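Local coordinates for protein beta-galactosidase/beta-glucuronidase (Faecalibacterium prausnitzii L2-6, PDB 6MVF) that binds flavin mononucleotide and, as a family 2 glycoside hydrolase, probably cleaves beta-linked sugars such as beta-glucuronides, at residues 194-199 against 235-240; 38-43 against 67-72. All blocks are in the same frame, centred on the assembly; numbering follows the deposited sequence.

Contact 1: 194-199 against 235-240; sequences GATFEI and AISIYV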
ATOM      1  N   GLY A 194      15.918  27.467  21.126  1.00 33.44           N
ATOM      2  CA  GLY A 194      15.067  27.499  19.975  1.00 31.24           C
ATOM      3  C   GLY A 194      15.861  27.598  18.697  1.00 33.50           C
ATOM      4  O   GLY A 194      17.064  27.301  18.656  1.00 34.39           O
ATOM      5  N   ALA A 195      15.189  28.039  17.641  1.00 25.84           N
ATOM      6  CA  ALA A 195      15.810  28.150  16.337  1.00 25.42           C
ATOM      7  C   ALA A 195      15.150  29.283  15.571  1.00 30.60           C
ATOM      8  O   ALA A 195      13.933  29.478  15.652  1.00 28.80           O
ATOM      9  CB  ALA A 195      15.713  26.844  15.540  1.00 22.50           C
ATOM     10  N   THR A 196      15.972  30.045  14.860  1.00 28.92           N
ATOM     11  CA  THR A 196      15.498  31.014  13.890  1.00 30.57           C
ATOM     12  C   THR A 196      15.562  30.370  12.513  1.00 33.86           C
ATOM     13  O   THR A 196      16.480  29.596  12.221  1.00 34.15           O
ATOM     14  CB  THR A 196      16.337  32.295  13.909  1.00 31.10           C
ATOM     15  OG1 THR A 196      17.717  31.944  13.758  1.00 36.22           O
ATOM     16  CG2 THR A 196      16.148  33.051  15.213  1.00 22.14           C
ATOM     17  N   PHE A 197      14.561  30.660  11.695  1.00 28.98           N
ATOM     18  CA  PHE A 197      14.519  30.263  10.293  1.00 26.68           C
ATOM     19  C   PHE A 197      14.437  31.573   9.543  1.00 31.15           C
ATOM     20  O   PHE A 197      13.361  32.175   9.477  1.00 35.92           O
ATOM     21  CB  PHE A 197      13.314  29.382   9.973  1.00 23.85           C
ATOM     22  CG  PHE A 197      13.302  28.083  10.715  1.00 26.18           C
ATOM     23  CD1 PHE A 197      13.117  28.048  12.089  1.00 23.96           C
ATOM     24  CD2 PHE A 197      13.469  26.881  10.032  1.00 28.01           C
ATOM     25  CE1 PHE A 197      13.112  26.826  12.770  1.00 35.72           C
ATOM     26  CE2 PHE A 197      13.458  25.652  10.703  1.00 23.57           C
ATOM     27  CZ  PHE A 197      13.271  25.614  12.066  1.00 27.40           C
ATOM     28  N   GLU A 198      15.567  32.051   9.041  1.00 27.55           N
ATOM     29  CA  GLU A 198      15.533  33.156   8.103  1.00 26.82           C
ATOM     30  C   GLU A 198      15.105  32.581   6.772  1.00 26.24           C
ATOM     31  O   GLU A 198      15.741  31.660   6.258  1.00 32.15           O
ATOM     32  CB  GLU A 198      16.892  33.833   7.994  1.00 30.71           C
ATOM     33  CG  GLU A 198      17.408  34.328   9.325  1.00 41.94           C
ATOM     34  CD  GLU A 198      18.876  34.733   9.261  1.00 60.42           C
ATOM     35  OE1 GLU A 198      19.160  35.814   8.686  1.00 66.37           O
ATOM     36  OE2 GLU A 198      19.741  33.965   9.764  1.00 50.14           O
ATOM     37  N   ILE A 199      14.018  33.102   6.234  1.00 24.84           N
ATOM     38  CA  ILE A 199      13.399  32.592   5.022  1.00 28.96           C
ATOM     39  C   ILE A 199      13.303  33.723   4.008  1.00 28.61           C
ATOM     40  O   ILE A 199      12.963  34.862   4.362  1.00 36.57           O
ATOM     41  CB  ILE A 199      11.998  32.024   5.339  1.00 33.41           C
ATOM     42  CG1 ILE A 199      12.103  30.939   6.407  1.00 24.40           C
ATOM     43  CG2 ILE A 199      11.305  31.504   4.075  1.00 29.47           C
ATOM     44  CD1 ILE A 199      10.789  30.713   7.097  1.00 31.92           C
ATOM     45  N   ALA A 235      11.136  38.478   2.771  1.00 33.62           N
ATOM     46  CA  ALA A 235      12.080  38.011   3.776  1.00 33.57           C
ATOM     47  C   ALA A 235      11.511  38.190   5.180  1.00 31.59           C
ATOM     48  O   ALA A 235      10.920  39.221   5.507  1.00 29.56           O
ATOM     49  CB  ALA A 235      13.407  38.759   3.638  1.00 21.96           C
ATOM     50  N   ILE A 236      11.693  37.168   6.012  1.00 28.33           N
ATOM     51  CA  ILE A 236      11.197  37.183   7.380  1.00 23.22           C
ATOM     52  C   ILE A 236      12.031  36.188   8.159  1.00 24.66           C
ATOM     53  O   ILE A 236      12.583  35.242   7.591  1.00 28.55           O
ATOM     54  CB  ILE A 236       9.688  36.822   7.439  1.00 28.96           C
ATOM     55  CG1 ILE A 236       9.121  37.107   8.823  1.00 30.99           C
ATOM     56  CG2 ILE A 236       9.462  35.361   7.109  1.00 24.73           C
ATOM     57  CD1 ILE A 236       8.847  38.549   9.058  1.00 30.76           C
ATOM     58  N   SER A 237      12.118  36.391   9.464  1.00 29.30           N
ATOM     59  CA  SER A 237      12.766  35.434  10.351  1.00 28.31           C
ATOM     60  C   SER A 237      11.732  34.882  11.325  1.00 30.47           C
ATOM     61  O   SER A 237      11.068  35.656  12.022  1.00 33.71           O
ATOM     62  CB  SER A 237      13.914  36.094  11.092  1.00 18.34           C
ATOM     63  OG  SER A 237      14.337  35.266  12.150  1.00 37.39           O
ATOM     64  N   ILE A 238      11.589  33.554  11.367  1.00 24.84           N
ATOM     65  CA  ILE A 238      10.588  32.892  12.196  1.00 22.91           C
ATOM     66  C   ILE A 238      11.290  32.090  13.280  1.00 26.24           C
ATOM     67  O   ILE A 238      12.285  31.410  13.014  1.00 34.12           O
ATOM     68  CB  ILE A 238       9.676  31.977  11.363  1.00 31.40           C
ATOM     69  CG1 ILE A 238       9.303  32.655  10.034  1.00 30.53           C
ATOM     70  CG2 ILE A 238       8.461  31.568  12.183  1.00 25.74           C
ATOM     71  CD1 ILE A 238       8.041  32.119   9.428  1.00 27.58           C
ATOM     72  N   TYR A 239      10.767  32.160  14.496  1.00 22.92           N
ATOM     73  CA  TYR A 239      11.372  31.540  15.662  1.00 22.40           C
ATOM     74  C   TYR A 239      10.548  30.337  16.106  1.00 26.80           C
ATOM     75  O   TYR A 239       9.334  30.440  16.285  1.00 28.42           O
ATOM     76  CB  TYR A 239      11.476  32.548  16.801  1.00 20.35           C
ATOM     77  CG  TYR A 239      11.996  31.944  18.081  1.00 29.22           C
ATOM     78  CD1 TYR A 239      13.369  31.848  18.322  1.00 31.38           C
ATOM     79  CD2 TYR A 239      11.121  31.464  19.052  1.00 29.19           C
ATOM     80  CE1 TYR A 239      13.853  31.294  19.489  1.00 30.52           C
ATOM     81  CE2 TYR A 239      11.596  30.903  20.227  1.00 31.58           C
ATOM     82  CZ  TYR A 239      12.963  30.821  20.442  1.00 32.92           C
ATOM     83  OH  TYR A 239      13.433  30.266  21.613  1.00 27.85           O
ATOM     84  N   VAL A 240      11.211  29.209  16.300  1.00 34.69           N
ATOM     85  CA  VAL A 240      10.596  27.989  16.816  1.00 30.23           C
ATOM     86  C   VAL A 240      11.170  27.737  18.205  1.00 32.00           C
ATOM     87  O   VAL A 240      12.392  27.580  18.345  1.00 35.62           O
ATOM     88  CB  VAL A 240      10.852  26.787  15.887  1.00 28.65           C
ATOM     89  CG1 VAL A 240      10.392  25.486  16.540  1.00 31.02           C
ATOM     90  CG2 VAL A 240      10.173  26.987  14.540  1.00 30.24           C
TER
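Ala195, Phe197 and Ile199 are joined to Val240, Ile238 and Ile236 by backbone bonds in an antiparallel ladder, the strand directions 156° apart. Each pair exchanges two N-H...O bonds. The shortest runs 2.7 Å from Phe197 N to Ile238 O. The longest runs 3.1 Å from Ile236 N to Ile199 O. At the intervening non-hydrogen-bonded pairs, Thr196 with Tyr239 and Glu198 with Ser237, CA-H...O contacts close the gaps, as from Tyr239 CA to Ala195 O (3.3 Å). Thr196 and Glu198 turn their own backbone bonds the other way, to Lys188 and Thr186 of strand 183-189.

Apolar packing fills one face. Phe197 CG stands anti to its carbonyl carbon (chi1 -62°), which brings ring atom CE1 to 3.4 Å from Val240 CG2, while Ile238 O sits at the ring edge. Ile199 CD1 slants across Ile238 CG1, 3.8 Å away. Large branched and aromatic groups suit this face because it packs on Tyr214, Ile216 and Ala227 of the opposing sheet.

Polar groups occupy the other face. The Tyr239 ring extends past the Ala195 backbone, with OH 3.6 Å from Gly194 CA, and its hydroxyl bonds to Asp192, which also takes the N-H of Gly194. Ser237 OG rests 4.0 Å from Thr196 CB.

Ser237 O and Tyr239 O, turned from the ladder, accept bonds from Thr650 and Ser648 of the second subunit. Strand 236-240 is the edge strand beside the interior strand 195-204 in one sheet of a two-sheet beta sandwich, consistent with the immunoglobulin-like domain of family 2 glycoside hydrolases.

Contact 2: 38-43 against 67-72; sequences FPKGER and LRTTGV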
ATOM      1  N   PHE A  38      19.176   8.901 -33.210  1.00 45.58           N
ATOM      2  CA  PHE A  38      20.583   9.300 -33.284  1.00 43.94           C
ATOM      3  C   PHE A  38      20.850   9.865 -34.670  1.00 42.05           C
ATOM      4  O   PHE A  38      20.970   9.099 -35.642  1.00 41.69           O
ATOM      5  CB  PHE A  38      21.503   8.119 -32.985  1.00 41.35           C
ATOM      6  CG  PHE A  38      21.507   7.708 -31.535  1.00 40.35           C
ATOM      7  CD1 PHE A  38      20.614   6.757 -31.066  1.00 43.23           C
ATOM      8  CD2 PHE A  38      22.393   8.284 -30.635  1.00 46.34           C
ATOM      9  CE1 PHE A  38      20.607   6.382 -29.722  1.00 39.63           C
ATOM     10  CE2 PHE A  38      22.389   7.913 -29.291  1.00 38.70           C
ATOM     11  CZ  PHE A  38      21.486   6.964 -28.840  1.00 37.11           C
ATOM     12  N   PRO A  39      20.950  11.191 -34.812  1.00 44.22           N
ATOM     13  CA  PRO A  39      21.079  11.785 -36.156  1.00 43.09           C
ATOM     14  C   PRO A  39      22.284  11.301 -36.951  1.00 41.25           C
ATOM     15  O   PRO A  39      22.196  11.227 -38.179  1.00 52.76           O
ATOM     16  CB  PRO A  39      21.171  13.290 -35.867  1.00 33.10           C
ATOM     17  CG  PRO A  39      20.544  13.461 -34.547  1.00 42.81           C
ATOM     18  CD  PRO A  39      20.869  12.214 -33.760  1.00 42.07           C
ATOM     19  N   LYS A  40      23.403  10.979 -36.306  1.00 41.18           N
ATOM     20  CA  LYS A  40      24.564  10.434 -37.002  1.00 40.06           C
ATOM     21  C   LYS A  40      24.473   8.918 -37.200  1.00 44.73           C
ATOM     22  O   LYS A  40      25.484   8.290 -37.540  1.00 52.30           O
ATOM     23  CB  LYS A  40      25.855  10.796 -36.255  1.00 33.21           C
ATOM     24  CG  LYS A  40      26.246  12.272 -36.309  1.00 38.66           C
ATOM     25  CD  LYS A  40      27.067  12.707 -35.079  1.00 43.16           C
ATOM     26  CE  LYS A  40      28.458  12.057 -35.013  1.00 51.95           C
ATOM     27  NZ  LYS A  40      29.103  12.040 -33.622  1.00 48.46           N
ATOM     28  N   GLY A  41      23.305   8.322 -36.960  1.00 49.82           N
ATOM     29  CA  GLY A  41      22.994   6.963 -37.376  1.00 45.04           C
ATOM     30  C   GLY A  41      23.642   5.827 -36.612  1.00 47.38           C
ATOM     31  O   GLY A  41      23.635   4.695 -37.106  1.00 50.73           O
ATOM     32  N   GLU A  42      24.183   6.065 -35.418  1.00 50.37           N
ATOM     33  CA  GLU A  42      24.885   4.989 -34.723  1.00 46.09           C
ATOM     34  C   GLU A  42      23.942   3.940 -34.156  1.00 45.93           C
ATOM     35  O   GLU A  42      24.405   2.860 -33.778  1.00 46.56           O
ATOM     36  CB  GLU A  42      25.738   5.550 -33.590  1.00 44.05           C
ATOM     37  CG  GLU A  42      26.814   6.511 -34.037  1.00 46.03           C
ATOM     38  CD  GLU A  42      26.524   7.942 -33.613  1.00 55.00           C
ATOM     39  OE1 GLU A  42      25.322   8.328 -33.612  1.00 48.64           O
ATOM     40  OE2 GLU A  42      27.498   8.672 -33.279  1.00 50.31           O
ATOM     41  N   ARG A  43      22.648   4.237 -34.052  1.00 43.24           N
ATOM     42  CA  ARG A  43      21.685   3.298 -33.487  1.00 48.02           C
ATOM     43  C   ARG A  43      20.340   3.539 -34.140  1.00 45.82           C
ATOM     44  O   ARG A  43      19.966   4.687 -34.384  1.00 45.11           O
ATOM     45  CB  ARG A  43      21.539   3.430 -31.958  1.00 44.76           C
ATOM     46  CG  ARG A  43      22.667   2.777 -31.184  1.00 52.41           C
ATOM     47  CD  ARG A  43      22.533   2.894 -29.681  1.00 46.11           C
ATOM     48  NE  ARG A  43      23.812   2.564 -29.042  1.00 57.24           N
ATOM     49  CZ  ARG A  43      24.080   2.761 -27.752  1.00 56.31           C
ATOM     50  NH1 ARG A  43      23.147   3.286 -26.956  1.00 45.29           N
ATOM     51  NH2 ARG A  43      25.278   2.445 -27.261  1.00 48.35           N
ATOM     52  N   LEU A  67      29.580   5.177 -26.455  1.00 36.83           N
ATOM     53  CA  LEU A  67      29.091   6.075 -27.498  1.00 32.36           C
ATOM     54  C   LEU A  67      28.924   7.481 -26.933  1.00 37.80           C
ATOM     55  O   LEU A  67      28.045   7.728 -26.098  1.00 40.36           O
ATOM     56  CB  LEU A  67      27.778   5.555 -28.082  1.00 36.98           C
ATOM     57  CG  LEU A  67      26.992   6.484 -29.030  1.00 34.27           C
ATOM     58  CD1 LEU A  67      27.784   6.845 -30.286  1.00 31.84           C
ATOM     59  CD2 LEU A  67      25.641   5.869 -29.384  1.00 32.64           C
ATOM     60  N   ARG A  68      29.768   8.407 -27.382  1.00 33.99           N
ATOM     61  CA  ARG A  68      29.586   9.828 -27.110  1.00 40.70           C
ATOM     62  C   ARG A  68      29.122  10.493 -28.399  1.00 39.56           C
ATOM     63  O   ARG A  68      29.749  10.314 -29.449  1.00 43.74           O
ATOM     64  CB  ARG A  68      30.873  10.472 -26.582  1.00 35.86           C
ATOM     65  CG  ARG A  68      31.498   9.692 -25.413  1.00 35.39           C
ATOM     66  CD  ARG A  68      32.730  10.388 -24.846  1.00 31.37           C
ATOM     67  NE  ARG A  68      32.374  11.744 -24.442  1.00 41.67           N
ATOM     68  CZ  ARG A  68      33.160  12.563 -23.757  1.00 39.37           C
ATOM     69  NH1 ARG A  68      34.377  12.163 -23.397  1.00 33.86           N
ATOM     70  NH2 ARG A  68      32.722  13.779 -23.435  1.00 28.78           N
ATOM     71  N   THR A  69      28.010  11.233 -28.320  1.00 32.27           N
ATOM     72  CA  THR A  69      27.328  11.740 -29.510  1.00 39.27           C
ATOM     73  C   THR A  69      26.087  12.542 -29.141  1.00 40.93           C
ATOM     74  O   THR A  69      25.845  12.831 -27.965  1.00 42.83           O
ATOM     75  CB  THR A  69      26.911  10.600 -30.440  1.00 45.09           C
ATOM     76  OG1 THR A  69      26.515  11.133 -31.711  1.00 43.93           O
ATOM     77  CG2 THR A  69      25.740   9.789 -29.825  1.00 37.43           C
ATOM     78  N   THR A  70      25.267  12.863 -30.128  1.00 34.53           N
ATOM     79  CA  THR A  70      24.003  13.539 -29.891  1.00 37.21           C
ATOM     80  C   THR A  70      22.845  12.564 -30.076  1.00 39.97           C
ATOM     81  O   THR A  70      22.705  11.948 -31.139  1.00 43.76           O
ATOM     82  CB  THR A  70      23.862  14.743 -30.813  1.00 38.27           C
ATOM     83  OG1 THR A  70      25.022  15.580 -30.648  1.00 42.07           O
ATOM     84  CG2 THR A  70      22.573  15.515 -30.467  1.00 39.17           C
ATOM     85  N   GLY A  71      22.042  12.413 -29.026  1.00 38.96           N
ATOM     86  CA  GLY A  71      20.775  11.699 -29.082  1.00 35.75           C
ATOM     87  C   GLY A  71      19.630  12.685 -28.927  1.00 34.67           C
ATOM     88  O   GLY A  71      19.679  13.576 -28.076  1.00 38.31           O
ATOM     89  N   VAL A  72      18.614  12.530 -29.771  1.00 41.66           N
ATOM     90  CA  VAL A  72      17.423  13.369 -29.759  1.00 36.40           C
ATOM     91  C   VAL A  72      16.285  12.553 -29.169  1.00 39.97           C
ATOM     92  O   VAL A  72      15.934  11.486 -29.695  1.00 40.15           O
ATOM     93  CB  VAL A  72      17.062  13.870 -31.166  1.00 36.38           C
ATOM     94  CG1 VAL A  72      15.791  14.720 -31.131  1.00 32.61           C
ATOM     95  CG2 VAL A  72      18.197  14.674 -31.714  1.00 41.04           C
TER
HETATM   96  O   HOH W   1      23.875  10.288 -33.286  1.00 41.06           O
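Phe38 and Gly71 are where the two backbones come nearest, their CA atoms 4.8 Å apart; from there the chains diverge. Residues 38-41 make a type I turn, fastened by Gly41 N to Phe38 O (2.8 Å), and the positive phi of Gly41 (74°) is one that glycine adopts easily. Residues 67-69 are irregular and lead into strand 70-78.

The Phe38 ring presents its CD2-CE2 side to the second segment: Thr69 CG2 lies at the ring edge and Leu67 CD2 3.8 Å from CE2. Gly71, having no side chain, lets the strand backbone pass close to the ring, whose other contacts include an edge-to-face meeting with Trp54. Pro39 CG slants across Val72 CG2 at 3.9 Å, a rigid apolar ring suited to the turn. Leu67 reaches Glu42 and Arg43 with separate methyls: CD1 lies beside the carboxylate, and CD2 sits over one face of the guanidinium, off centre, 3.8 Å from Arg43 CZ. That guanidinium is held by Trp54 O and Asp58, which also accepts the N-H of Leu67.

With chi1 at -168°, Thr69 turns OG1 away from its backbone N and toward the charged ends of Lys40 and Glu42. Lys40 NZ makes a weak bond to Thr69 OG1 at 3.3 Å, and Glu42 OE2 lies 3.1 Å from OG1. A water accepts from Lys40 N and donates to Thr70 O (3.0 Å). The chemistry thus divides into an apolar patch around Phe38 and a hydrated polar side, where Lys40 makes long ion pairs with Glu42 and, more weakly, Glu141, so that opposite charges probably offset one another.

Contact 2 comes first along the chain and closes before contact 1 opens. Their centres are 50 Å apart and their nearest atoms about 38 Å, so they do not touch. Contact 2 sets the turn after strand 34-37 on the start of strand 70-78, neighbours in the six-stranded antiparallel sheet of the N-terminal sugar-binding domain, away from the annotated sites. Contact 1 belongs to the following beta-sandwich domain, where its strand 236-240 forms the sheet edge that meets the second subunit; there the side chain of Ala235 is about 11 Å from the bound flavin. The contacts thus lie in separate sheets of two successive beta domains, which precede the TIM barrel in sequence.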